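Local coordinates for hydrophilic protein, virA protein (Chromobacterium violaceum, PDB 3BO6) that is a phosphothreonine lyase effector that probably removes phosphate from phosphothreonine residues by beta-elimination, as its relatives do to host MAP kinases, at residues Met43-Phe48 against Leu57-Gly61; Arg70-Cys75 against Ser106-Asp112; Ala99-Leu103 against Cys161-Leu166. One frame throughout, in Å; residues are numbered along the deposited sequence.

The three interactions involve different parts of one antiparallel seven-stranded sheet and its helical cover. Interaction 1 comes first along the chain and is complete before the others begin; it lies by the outermost strand 49-52 and its neighbour 55-59. Interactions 2 and 3 interlock, their segments alternating in the order 70-75, 99-103, 106-112 and 161-166. Interaction 2 joins loops at the ends of adjacent strands 65-70 and 113-117, whereas interaction 3 packs helix 93-104 against helix 149-168. Their centres lie 16 Å apart, yet they meet where Ser109 CB touches Leu103 O at 3.5 Å. Interaction 1, centred about 20 Å from interaction 2 and about 22 Å from interaction 3, touches neither and stands apart at the sheet edge.

Interaction 1: residues Met43-Phe48 against Leu57-Gly61; sequences MRQSGF and LESHG
Chi1 of Met43 (-175°) swings CG to the side of its carbonyl carbon, and the chain runs extended from there, carrying the flexible thioether across Leu57 at about a right angle; in one of its two modelled conformers, Met43 CE lies 3.9 Å from Leu57 CD2. Ser46 keeps its hydroxyl beside its own backbone N (chi1 -63°), a rotation that lets Ser46 OG bond back to Met43 O at 2.8 Å while lying 3.2 Å from Leu57 CB. Serine suits this buried place because it is small and meets its polar need within its own turn: Ser46 N also donates to Met43 O, from the same face of that carbonyl. The chain is here leaving helix 40-44 to enter the edge strand 49-52, which pairs with strand 55-59 in the antiparallel sheet. Gly47, whose positive phi favours glycine, leads into the corner at Phe48, and its CA comes 3.0 Å from Ser59 O in a CA-H...O contact. In return, Ser59 N gives Gly47 O a straight bond of 2.8 Å (164° at the hydrogen), lying in the carbonyl plane on a lone pair. The same oxygen sits at the edge of the His60 ring. Ser59 OG adds a weak bond to Arg44 O, whereas the guanidinium of Arg44 pairs with Asp118.

Interaction 2: residues Arg70-Cys75 against Ser106-Asp112; sequences RENPQC and SVDSPID
Arg70 and Asp112 meet at about a right angle, the guanidinium plane turned 81° from the carboxylate. The arginine chain runs extended from CG to NE, long enough to pass the acid and deliver its flat end to the loop beyond. Arg70 NH1 forms the salt bridge with Asp112 OD1 at 2.8 Å; the oxygen lies nearly in the guanidinium plane, whereas NH1 comes to it on the anti side, 21° out of the carboxylate plane. The end of the guanidinium then grips a single backbone oxygen: Arg70 NH1 bonds Ser109 O at 2.9 Å and Arg70 NH2 bonds the same atom at 2.8 Å. In the conformer described, Gln74 CG lies over one face of the group, offset toward the rim. Strands 65-70 and 113-117 are antiparallel neighbours in the sheet, and Arg70 N to Asp112 O, at 2.9 Å, joins them just where both meet loop. Beyond the arginine, a type I turn runs from Ser106 to Ser109, and both serines make ST turns, Ser106 OG accepting from Asp108 N and Ser109 OG from Ile111 N, while Ser106 OG also bonds the backbone O of Arg32. These turns shape the loop in which Ser109 O faces the arginine. The carboxylate in turn organises the opposite loop. Gln74 N reaches Asp112 OD1 at 2.9 Å on the syn side, from the face opposite Arg70 NH1, while Cys75 N takes the syn lone pair of Asp112 OD2 at 2.9 Å. Aspartate's two oxygens suit two successive amides, and Pro73 CB packs beside OD2. Lys139, bridged to OD2, is a second positive partner of the carboxylate.

Interaction 3: residues Ala99-Leu103 against Cys161-Leu166; sequences ALSGL and CLESRL
Leu100 and Leu103 carry the apolar contact, Leu100 reaching across to Leu162 and Leu166. Leu100 CD2 touches Leu162 CD2 and Leu166 CG, both at 3.8 Å; its side chain crosses each of the other two at about a right angle. Chi1 of Leu100 (-64°) sets CG beside its own backbone N, from where the methyls extend to leucines one helical turn apart. Leu103 works at the other end: its CD1 lies 3.9 Å from Leu162 CD2 and, in one of the two modelled conformers of Cys161, 3.8 Å from Cys161 SG, a small, polarisable group well matched to a methyl. Against the backbone, Leu103 CD1 rests 3.6 Å from Cys161 O, which accepts the helical bond from Arg165 N, and small Ala99 allows Arg165 CB near its carbonyl oxygen. At the margin Arg165 contributes aliphatic carbon, CG lying 3.8 Å from Leu103 CD1, while its guanidinium forms salt bridges with Glu168 and Glu33. No hydrogen bond links the two segments. The axes of these short segments approach to 9.5 Å, their directions 150° apart: a near-antiparallel helix pair packed on one antiparallel sheet through Ile86 of strand 82-86, as in the alpha/beta fold of this phosphothreonine lyase.

Interaction 1: residues Met43-Phe48 against Leu57-Gly61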
ATOM      1  N   MET A  43      -2.564 -17.221   7.336  1.00  9.49           N
ATOM      2  CA  MET A  43      -2.076 -16.817   6.034  0.50  9.40           C
ATOM      3  C   MET A  43      -0.703 -17.430   5.728  1.00 11.96           C
ATOM      4  O   MET A  43      -0.405 -17.727   4.561  1.00 10.48           O
ATOM      5  CB  MET A  43      -2.062 -15.305   5.875  0.50 11.35           C
ATOM      6  CG  MET A  43      -1.678 -14.905   4.470  0.50 11.22           C
ATOM      7  SD  MET A  43      -2.189 -13.246   4.041  0.50  8.71           S
ATOM      8  CE  MET A  43      -1.576 -13.180   2.364  0.50  4.45           C
ATOM      9  N   ARG A  44       0.108 -17.695   6.749  1.00 13.04           N
ATOM     10  CA  ARG A  44       1.378 -18.394   6.543  0.70 16.78           C
ATOM     11  C   ARG A  44       1.181 -19.790   5.947  1.00 17.96           C
ATOM     12  O   ARG A  44       2.071 -20.326   5.264  1.00 22.65           O
ATOM     13  CB  ARG A  44       2.143 -18.507   7.864  0.70 19.07           C
ATOM     14  CG  ARG A  44       2.496 -17.175   8.514  0.70 14.05           C
ATOM     15  CD  ARG A  44       3.444 -17.382   9.699  0.70 19.67           C
ATOM     16  NE  ARG A  44       4.771 -17.777   9.248  0.70 17.88           N
ATOM     17  CZ  ARG A  44       5.327 -18.965   9.461  0.70 17.25           C
ATOM     18  NH1 ARG A  44       4.686 -19.892  10.161  0.70 21.28           N
ATOM     19  NH2 ARG A  44       6.543 -19.215   8.987  0.70 18.90           N
ATOM     20  N   GLN A  45       0.022 -20.384   6.206  1.00 17.93           N
ATOM     21  CA  GLN A  45      -0.259 -21.744   5.762  1.00 18.25           C
ATOM     22  C   GLN A  45      -0.885 -21.810   4.379  1.00 17.99           C
ATOM     23  O   GLN A  45      -1.326 -22.874   3.937  1.00 20.61           O
ATOM     24  CB  GLN A  45      -1.151 -22.461   6.777  1.00 18.12           C
ATOM     25  CG  GLN A  45      -0.484 -22.623   8.113  1.00 18.80           C
ATOM     26  CD  GLN A  45       0.817 -23.385   7.997  1.00 20.01           C
ATOM     27  OE1 GLN A  45       0.909 -24.360   7.240  1.00 20.83           O
ATOM     28  NE2 GLN A  45       1.831 -22.954   8.744  1.00 16.85           N
ATOM     29  N   SER A  46      -0.903 -20.681   3.681  1.00 13.82           N
ATOM     30  CA  SER A  46      -1.502 -20.658   2.357  1.00 19.25           C
ATOM     31  C   SER A  46      -0.731 -21.564   1.431  1.00 19.27           C
ATOM     32  O   SER A  46      -1.269 -22.061   0.442  1.00 19.70           O
ATOM     33  CB  SER A  46      -1.487 -19.248   1.787  1.00 13.31           C
ATOM     34  OG  SER A  46      -2.264 -18.389   2.590  1.00 14.07           O
ATOM     35  N   GLY A  47       0.542 -21.751   1.757  1.00 19.31           N
ATOM     36  CA  GLY A  47       1.462 -22.476   0.912  1.00 23.62           C
ATOM     37  C   GLY A  47       1.320 -22.124  -0.552  1.00 25.41           C
ATOM     38  O   GLY A  47       1.407 -20.954  -0.968  1.00 16.41           O
ATOM     39  N   PHE A  48       1.084 -23.171  -1.327  1.00 31.09           N
ATOM     40  CA  PHE A  48       1.021 -23.123  -2.774  1.00 36.48           C
ATOM     41  C   PHE A  48      -0.119 -22.230  -3.247  1.00 29.13           C
ATOM     42  O   PHE A  48       0.022 -21.474  -4.208  1.00 26.06           O
ATOM     43  CB  PHE A  48       0.792 -24.550  -3.275  1.00 50.01           C
ATOM     44  CG  PHE A  48       1.460 -24.859  -4.577  1.00 57.49           C
ATOM     45  CD1 PHE A  48       0.705 -25.184  -5.691  1.00 61.75           C
ATOM     46  CD2 PHE A  48       2.841 -24.848  -4.685  1.00 58.76           C
ATOM     47  CE1 PHE A  48       1.311 -25.483  -6.887  1.00 61.40           C
ATOM     48  CE2 PHE A  48       3.454 -25.145  -5.885  1.00 60.42           C
ATOM     49  CZ  PHE A  48       2.686 -25.461  -6.989  1.00 61.29           C
ATOM     50  N   LEU A  57      -4.087 -16.377  -2.113  1.00  9.00           N
ATOM     51  CA  LEU A  57      -3.056 -16.267  -1.091  1.00  7.31           C
ATOM     52  C   LEU A  57      -1.902 -17.220  -1.377  1.00  8.38           C
ATOM     53  O   LEU A  57      -2.124 -18.358  -1.799  1.00 10.34           O
ATOM     54  CB  LEU A  57      -3.626 -16.592   0.287  1.00 12.00           C
ATOM     55  CG  LEU A  57      -4.967 -15.958   0.661  1.00  8.67           C
ATOM     56  CD1 LEU A  57      -5.399 -16.437   2.049  1.00 13.54           C
ATOM     57  CD2 LEU A  57      -4.838 -14.437   0.643  1.00 11.27           C
ATOM     58  N   GLU A  58      -0.681 -16.775  -1.098  1.00  7.75           N
ATOM     59  CA  GLU A  58       0.506 -17.600  -1.332  1.00  9.47           C
ATOM     60  C   GLU A  58       1.525 -17.394  -0.235  1.00 10.92           C
ATOM     61  O   GLU A  58       1.807 -16.262   0.156  1.00 10.60           O
ATOM     62  CB  GLU A  58       1.139 -17.242  -2.677  1.00 17.37           C
ATOM     63  CG  GLU A  58       0.194 -17.343  -3.856  1.00 33.34           C
ATOM     64  CD  GLU A  58       0.658 -16.513  -5.036  1.00 44.36           C
ATOM     65  OE1 GLU A  58       0.275 -16.837  -6.178  1.00 46.04           O
ATOM     66  OE2 GLU A  58       1.410 -15.539  -4.818  1.00 46.99           O
ATOM     67  N   SER A  59       2.089 -18.487   0.258  1.00 12.36           N
ATOM     68  CA  SER A  59       3.194 -18.400   1.201  1.00 14.05           C
ATOM     69  C   SER A  59       3.999 -19.703   1.214  1.00 23.13           C
ATOM     70  O   SER A  59       3.654 -20.638   1.933  1.00 28.62           O
ATOM     71  CB  SER A  59       2.676 -18.106   2.609  1.00 18.77           C
ATOM     72  OG  SER A  59       3.744 -17.953   3.522  1.00 29.59           O
ATOM     73  N   HIS A  60       5.063 -19.754   0.420  1.00 23.40           N
ATOM     74  CA  HIS A  60       5.913 -20.939   0.365  1.00 33.52           C
ATOM     75  C   HIS A  60       7.407 -20.588   0.310  1.00 38.33           C
ATOM     76  O   HIS A  60       7.777 -19.458   0.007  1.00 41.36           O
ATOM     77  CB  HIS A  60       5.511 -21.844  -0.805  1.00 44.86           C
ATOM     78  CG  HIS A  60       5.548 -21.164  -2.136  1.00 50.36           C
ATOM     79  ND1 HIS A  60       4.410 -20.814  -2.831  1.00 54.68           N
ATOM     80  CD2 HIS A  60       6.592 -20.761  -2.900  1.00 55.00           C
ATOM     81  CE1 HIS A  60       4.749 -20.232  -3.964  1.00 57.69           C
ATOM     82  NE2 HIS A  60       6.069 -20.184  -4.032  1.00 58.52           N
ATOM     83  N   GLY A  61       8.251 -21.581   0.589  1.00 43.99           N
ATOM     84  CA  GLY A  61       9.659 -21.388   0.932  1.00 42.88           C
ATOM     85  C   GLY A  61      10.622 -20.504   0.147  1.00 45.90           C
ATOM     86  O   GLY A  61      11.784 -20.384   0.538  1.00 51.13           O
TER

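Interaction 2: residues Arg70-Cys75 against Ser106-Asp112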
ATOM      1  N   ARG A  70      -6.064 -10.134  -5.852  1.00  7.62           N
ATOM      2  CA  ARG A  70      -7.384 -10.476  -6.361  1.00  6.49           C
ATOM      3  C   ARG A  70      -7.305 -11.356  -7.594  1.00  8.30           C
ATOM      4  O   ARG A  70      -6.544 -11.081  -8.523  1.00 10.28           O
ATOM      5  CB  ARG A  70      -8.153  -9.212  -6.730  1.00  5.79           C
ATOM      6  CG  ARG A  70      -8.674  -8.440  -5.543  1.00  8.34           C
ATOM      7  CD  ARG A  70      -9.578  -7.312  -5.991  1.00 10.30           C
ATOM      8  NE  ARG A  70     -10.358  -6.754  -4.892  1.00  8.47           N
ATOM      9  CZ  ARG A  70     -10.307  -5.479  -4.507  1.00  8.82           C
ATOM     10  NH1 ARG A  70      -9.490  -4.631  -5.111  1.00 10.05           N
ATOM     11  NH2 ARG A  70     -11.069  -5.062  -3.501  1.00 11.28           N
ATOM     12  N   GLU A  71      -8.104 -12.420  -7.598  1.00  8.38           N
ATOM     13  CA  GLU A  71      -8.247 -13.256  -8.765  1.00 13.59           C
ATOM     14  C   GLU A  71      -8.790 -12.417  -9.913  1.00 12.62           C
ATOM     15  O   GLU A  71      -8.377 -12.582 -11.060  1.00 12.89           O
ATOM     16  CB  GLU A  71      -9.183 -14.414  -8.430  1.00 13.10           C
ATOM     17  CG  GLU A  71      -9.420 -15.381  -9.553  1.00 15.05           C
ATOM     18  CD  GLU A  71     -10.291 -16.529  -9.101  1.00 17.12           C
ATOM     19  OE1 GLU A  71      -9.996 -17.131  -8.048  1.00 25.16           O
ATOM     20  OE2 GLU A  71     -11.272 -16.821  -9.786  1.00 18.59           O
ATOM     21  N   ASN A  72      -9.719 -11.519  -9.593  1.00  9.18           N
ATOM     22  CA  ASN A  72     -10.278 -10.584 -10.573  1.00  9.07           C
ATOM     23  C   ASN A  72      -9.983  -9.147 -10.138  1.00 10.34           C
ATOM     24  O   ASN A  72     -10.676  -8.597  -9.279  1.00 11.21           O
ATOM     25  CB  ASN A  72     -11.789 -10.794 -10.736  1.00 10.35           C
ATOM     26  CG  ASN A  72     -12.116 -12.061 -11.494  1.00 10.35           C
ATOM     27  OD1 ASN A  72     -11.754 -12.206 -12.662  1.00 11.89           O
ATOM     28  ND2 ASN A  72     -12.806 -12.977 -10.839  1.00 10.80           N
ATOM     29  N   PRO A  73      -8.942  -8.540 -10.719  1.00 10.55           N
ATOM     30  CA  PRO A  73      -8.546  -7.214 -10.236  1.00 10.30           C
ATOM     31  C   PRO A  73      -9.605  -6.152 -10.509  1.00  8.85           C
ATOM     32  O   PRO A  73     -10.294  -6.200 -11.531  1.00 14.50           O
ATOM     33  CB  PRO A  73      -7.285  -6.907 -11.053  1.00 14.89           C
ATOM     34  CG  PRO A  73      -6.778  -8.233 -11.502  1.00 23.11           C
ATOM     35  CD  PRO A  73      -8.004  -9.071 -11.722  1.00 14.73           C
ATOM     36  N   GLN A  74      -9.750  -5.215  -9.579  1.00  6.84           N
ATOM     37  CA  GLN A  74     -10.620  -4.067  -9.785  0.50  7.91           C
ATOM     38  C   GLN A  74      -9.946  -2.946 -10.581  1.00 10.24           C
ATOM     39  O   GLN A  74     -10.624  -2.159 -11.235  1.00 13.06           O
ATOM     40  CB  GLN A  74     -11.103  -3.531  -8.438  0.50  9.23           C
ATOM     41  CG  GLN A  74     -12.066  -4.474  -7.745  0.50 10.48           C
ATOM     42  CD  GLN A  74     -13.412  -4.508  -8.429  0.50 11.49           C
ATOM     43  OE1 GLN A  74     -13.926  -5.572  -8.762  0.50 15.09           O
ATOM     44  NE2 GLN A  74     -13.986  -3.336  -8.655  0.50 14.83           N
ATOM     45  N   CYS A  75      -8.621  -2.865 -10.505  1.00  8.61           N
ATOM     46  CA  CYS A  75      -7.880  -1.852 -11.258  1.00  8.22           C
ATOM     47  C   CYS A  75      -7.350  -2.473 -12.538  1.00  9.78           C
ATOM     48  O   CYS A  75      -6.662  -3.499 -12.502  1.00 11.19           O
ATOM     49  CB  CYS A  75      -6.738  -1.266 -10.419  1.00 10.90           C
ATOM     50  SG  CYS A  75      -7.331  -0.266  -9.038  1.00 16.16           S
ATOM     51  N   SER A 106     -11.207  -6.307   2.004  1.00  5.49           N
ATOM     52  CA  SER A 106     -12.519  -5.718   1.732  1.00  9.47           C
ATOM     53  C   SER A 106     -12.902  -5.759   0.256  1.00  6.67           C
ATOM     54  O   SER A 106     -12.069  -5.476  -0.615  1.00  8.26           O
ATOM     55  CB  SER A 106     -12.539  -4.260   2.207  1.00  7.41           C
ATOM     56  OG  SER A 106     -13.741  -3.589   1.817  1.00  6.77           O
ATOM     57  N   VAL A 107     -14.176  -6.048  -0.024  1.00  8.65           N
ATOM     58  CA  VAL A 107     -14.707  -5.969  -1.384  0.50  9.63           C
ATOM     59  C   VAL A 107     -14.557  -4.544  -1.946  1.00  9.45           C
ATOM     60  O   VAL A 107     -14.562  -4.323  -3.171  1.00 10.06           O
ATOM     61  CB  VAL A 107     -16.198  -6.379  -1.415  0.50 11.95           C
ATOM     62  CG1 VAL A 107     -17.024  -5.463  -0.518  0.50 12.68           C
ATOM     63  CG2 VAL A 107     -16.732  -6.361  -2.835  0.50 13.10           C
ATOM     64  N   ASP A 108     -14.432  -3.572  -1.046  1.00  6.65           N
ATOM     65  CA  ASP A 108     -14.342  -2.169  -1.423  1.00  6.17           C
ATOM     66  C   ASP A 108     -12.913  -1.628  -1.457  1.00  7.05           C
ATOM     67  O   ASP A 108     -12.701  -0.461  -1.771  1.00  7.73           O
ATOM     68  CB  ASP A 108     -15.193  -1.308  -0.471  1.00  9.03           C
ATOM     69  CG  ASP A 108     -16.670  -1.673  -0.500  1.00 10.71           C
ATOM     70  OD1 ASP A 108     -17.221  -1.913  -1.599  1.00 11.70           O
ATOM     71  OD2 ASP A 108     -17.274  -1.727   0.588  1.00 10.37           O
ATOM     72  N   SER A 109     -11.926  -2.470  -1.139  1.00  7.26           N
ATOM     73  CA  SER A 109     -10.556  -1.993  -1.120  1.00  6.83           C
ATOM     74  C   SER A 109     -10.099  -1.632  -2.526  1.00  7.05           C
ATOM     75  O   SER A 109     -10.376  -2.366  -3.472  1.00  7.15           O
ATOM     76  CB  SER A 109      -9.611  -3.066  -0.584  1.00  6.02           C
ATOM     77  OG  SER A 109      -8.264  -2.657  -0.821  1.00  5.67           O
ATOM     78  N   PRO A 110      -9.372  -0.510  -2.667  1.00  6.87           N
ATOM     79  CA  PRO A 110      -8.809  -0.145  -3.970  1.00  5.06           C
ATOM     80  C   PRO A 110      -7.472  -0.829  -4.252  1.00  7.42           C
ATOM     81  O   PRO A 110      -6.912  -0.566  -5.305  1.00 10.15           O
ATOM     82  CB  PRO A 110      -8.595   1.362  -3.836  1.00  9.16           C
ATOM     83  CG  PRO A 110      -8.268   1.545  -2.403  1.00  8.23           C
ATOM     84  CD  PRO A 110      -9.064   0.488  -1.631  1.00  6.54           C
ATOM     85  N   ILE A 111      -6.982  -1.677  -3.346  1.00  4.63           N
ATOM     86  CA  ILE A 111      -5.686  -2.322  -3.490  1.00  5.08           C
ATOM     87  C   ILE A 111      -5.877  -3.776  -3.929  1.00  5.45           C
ATOM     88  O   ILE A 111      -6.358  -4.614  -3.160  1.00  7.40           O
ATOM     89  CB  ILE A 111      -4.876  -2.253  -2.176  1.00  6.27           C
ATOM     90  CG1 ILE A 111      -4.672  -0.783  -1.745  1.00  6.36           C
ATOM     91  CG2 ILE A 111      -3.541  -3.036  -2.310  1.00  6.50           C
ATOM     92  CD1 ILE A 111      -3.906   0.081  -2.771  1.00  7.91           C
ATOM     93  N   ASP A 112      -5.489  -4.075  -5.165  1.00  5.34           N
ATOM     94  CA  ASP A 112      -5.618  -5.425  -5.726  1.00  7.07           C
ATOM     95  C   ASP A 112      -4.572  -6.416  -5.222  1.00  6.69           C
ATOM     96  O   ASP A 112      -4.796  -7.619  -5.277  1.00  7.45           O
ATOM     97  CB  ASP A 112      -5.498  -5.384  -7.248  1.00  7.50           C
ATOM     98  CG  ASP A 112      -6.741  -4.857  -7.939  1.00  8.28           C
ATOM     99  OD1 ASP A 112      -7.863  -4.949  -7.392  1.00  7.96           O
ATOM    100  OD2 ASP A 112      -6.587  -4.391  -9.089  1.00  9.16           O
TER

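Interaction 3: residues Ala99-Leu103 against Cys161-Leu166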
ATOM      1  N   ALA A  99      -5.809  -6.283  12.875  1.00  8.06           N
ATOM      2  CA  ALA A  99      -6.477  -4.979  12.839  1.00  7.71           C
ATOM      3  C   ALA A  99      -6.801  -4.524  11.410  1.00  7.11           C
ATOM      4  O   ALA A  99      -7.773  -3.816  11.194  1.00  8.01           O
ATOM      5  CB  ALA A  99      -5.635  -3.910  13.552  1.00  8.41           C
ATOM      6  N   LEU A 100      -5.969  -4.921  10.449  1.00  6.42           N
ATOM      7  CA  LEU A 100      -6.080  -4.471   9.062  1.00  6.49           C
ATOM      8  C   LEU A 100      -6.774  -5.435   8.114  1.00  4.87           C
ATOM      9  O   LEU A 100      -7.098  -5.063   6.994  1.00  6.12           O
ATOM     10  CB  LEU A 100      -4.687  -4.168   8.488  1.00  6.61           C
ATOM     11  CG  LEU A 100      -3.931  -3.020   9.154  1.00  7.34           C
ATOM     12  CD1 LEU A 100      -2.602  -2.768   8.457  1.00  8.52           C
ATOM     13  CD2 LEU A 100      -4.793  -1.769   9.153  1.00 10.08           C
ATOM     14  N   SER A 101      -6.997  -6.674   8.541  1.00  6.72           N
ATOM     15  CA  SER A 101      -7.489  -7.671   7.598  1.00  6.08           C
ATOM     16  C   SER A 101      -8.893  -7.324   7.070  1.00  4.98           C
ATOM     17  O   SER A 101      -9.215  -7.622   5.913  1.00  5.95           O
ATOM     18  CB  SER A 101      -7.444  -9.084   8.189  1.00  5.86           C
ATOM     19  OG  SER A 101      -8.330  -9.148   9.296  1.00  9.74           O
ATOM     20  N   GLY A 102      -9.724  -6.685   7.899  1.00  5.86           N
ATOM     21  CA  GLY A 102     -11.031  -6.228   7.436  1.00  8.16           C
ATOM     22  C   GLY A 102     -10.926  -5.351   6.199  1.00  5.70           C
ATOM     23  O   GLY A 102     -11.679  -5.504   5.232  1.00  6.34           O
ATOM     24  N   LEU A 103      -9.983  -4.418   6.237  1.00  3.75           N
ATOM     25  CA  LEU A 103      -9.744  -3.494   5.130  1.00  5.93           C
ATOM     26  C   LEU A 103      -8.989  -4.159   3.974  1.00  3.82           C
ATOM     27  O   LEU A 103      -9.341  -3.983   2.815  1.00  5.89           O
ATOM     28  CB  LEU A 103      -8.968  -2.259   5.619  1.00  5.55           C
ATOM     29  CG  LEU A 103      -9.834  -1.204   6.329  1.00  6.64           C
ATOM     30  CD1 LEU A 103      -8.987  -0.256   7.181  1.00  8.33           C
ATOM     31  CD2 LEU A 103     -10.675  -0.443   5.320  1.00  7.93           C
ATOM     32  N   CYS A 161      -8.013   5.326   6.405  1.00  6.08           N
ATOM     33  CA  CYS A 161      -8.693   4.301   7.177  0.50  9.66           C
ATOM     34  C   CYS A 161      -7.733   3.280   7.799  1.00  7.65           C
ATOM     35  O   CYS A 161      -7.950   2.787   8.909  1.00  8.70           O
ATOM     36  CB  CYS A 161      -9.681   3.580   6.289  0.50  9.26           C
ATOM     37  SG  CYS A 161     -11.023   2.983   7.224  0.50 17.99           S
ATOM     38  N   LEU A 162      -6.664   2.941   7.080  1.00  5.97           N
ATOM     39  CA  LEU A 162      -5.644   2.044   7.612  1.00  6.77           C
ATOM     40  C   LEU A 162      -5.028   2.708   8.847  1.00  6.75           C
ATOM     41  O   LEU A 162      -4.844   2.065   9.889  1.00  6.37           O
ATOM     42  CB  LEU A 162      -4.565   1.755   6.555  1.00  6.00           C
ATOM     43  CG  LEU A 162      -5.015   0.976   5.314  1.00  5.81           C
ATOM     44  CD1 LEU A 162      -3.900   0.997   4.267  1.00  8.61           C
ATOM     45  CD2 LEU A 162      -5.424  -0.475   5.632  1.00  8.32           C
ATOM     46  N   GLU A 163      -4.725   3.996   8.725  1.00  7.83           N
ATOM     47  CA  GLU A 163      -4.146   4.764   9.819  1.00  7.38           C
ATOM     48  C   GLU A 163      -5.105   4.773  11.004  1.00  7.88           C
ATOM     49  O   GLU A 163      -4.688   4.552  12.138  1.00  9.66           O
ATOM     50  CB  GLU A 163      -3.852   6.210   9.382  1.00  6.73           C
ATOM     51  CG  GLU A 163      -2.642   6.365   8.464  1.00  8.70           C
ATOM     52  CD  GLU A 163      -1.336   6.544   9.218  1.00  9.65           C
ATOM     53  OE1 GLU A 163      -1.335   7.176  10.302  1.00 11.26           O
ATOM     54  OE2 GLU A 163      -0.293   6.062   8.720  1.00  7.30           O
ATOM     55  N   SER A 164      -6.380   5.054  10.751  1.00  8.10           N
ATOM     56  CA  SER A 164      -7.344   5.116  11.850  0.50  9.09           C
ATOM     57  C   SER A 164      -7.515   3.759  12.540  1.00  9.09           C
ATOM     58  O   SER A 164      -7.542   3.702  13.768  1.00  8.43           O
ATOM     59  CB  SER A 164      -8.683   5.727  11.407  0.50  8.76           C
ATOM     60  OG  SER A 164      -9.381   4.896  10.499  0.50  8.95           O
ATOM     61  N   ARG A 165      -7.589   2.672  11.776  1.00  6.74           N
ATOM     62  CA  ARG A 165      -7.733   1.349  12.369  1.00  6.74           C
ATOM     63  C   ARG A 165      -6.505   0.967  13.190  1.00  8.07           C
ATOM     64  O   ARG A 165      -6.640   0.359  14.245  1.00  8.52           O
ATOM     65  CB  ARG A 165      -8.020   0.250  11.327  1.00  7.72           C
ATOM     66  CG  ARG A 165      -9.512   0.016  10.952  1.00 10.14           C
ATOM     67  CD  ARG A 165     -10.395  -0.318  12.151  1.00 11.14           C
ATOM     68  NE  ARG A 165     -11.656  -0.955  11.748  1.00 13.04           N
ATOM     69  CZ  ARG A 165     -12.797  -0.906  12.441  1.00 12.72           C
ATOM     70  NH1 ARG A 165     -12.889  -0.188  13.558  1.00 15.77           N
ATOM     71  NH2 ARG A 165     -13.859  -1.560  11.989  1.00 12.56           N
ATOM     72  N   LEU A 166      -5.310   1.323  12.724  1.00  6.83           N
ATOM     73  CA  LEU A 166      -4.099   0.973  13.464  1.00  7.54           C
ATOM     74  C   LEU A 166      -4.065   1.708  14.785  1.00  8.14           C
ATOM     75  O   LEU A 166      -3.803   1.101  15.821  1.00  7.67           O
ATOM     76  CB  LEU A 166      -2.828   1.246  12.647  1.00  6.47           C
ATOM     77  CG  LEU A 166      -2.665   0.250  11.502  1.00  5.17           C
ATOM     78  CD1 LEU A 166      -1.688   0.803  10.452  1.00  7.30           C
ATOM     79  CD2 LEU A 166      -2.213  -1.136  12.041  1.00  6.12           C
TER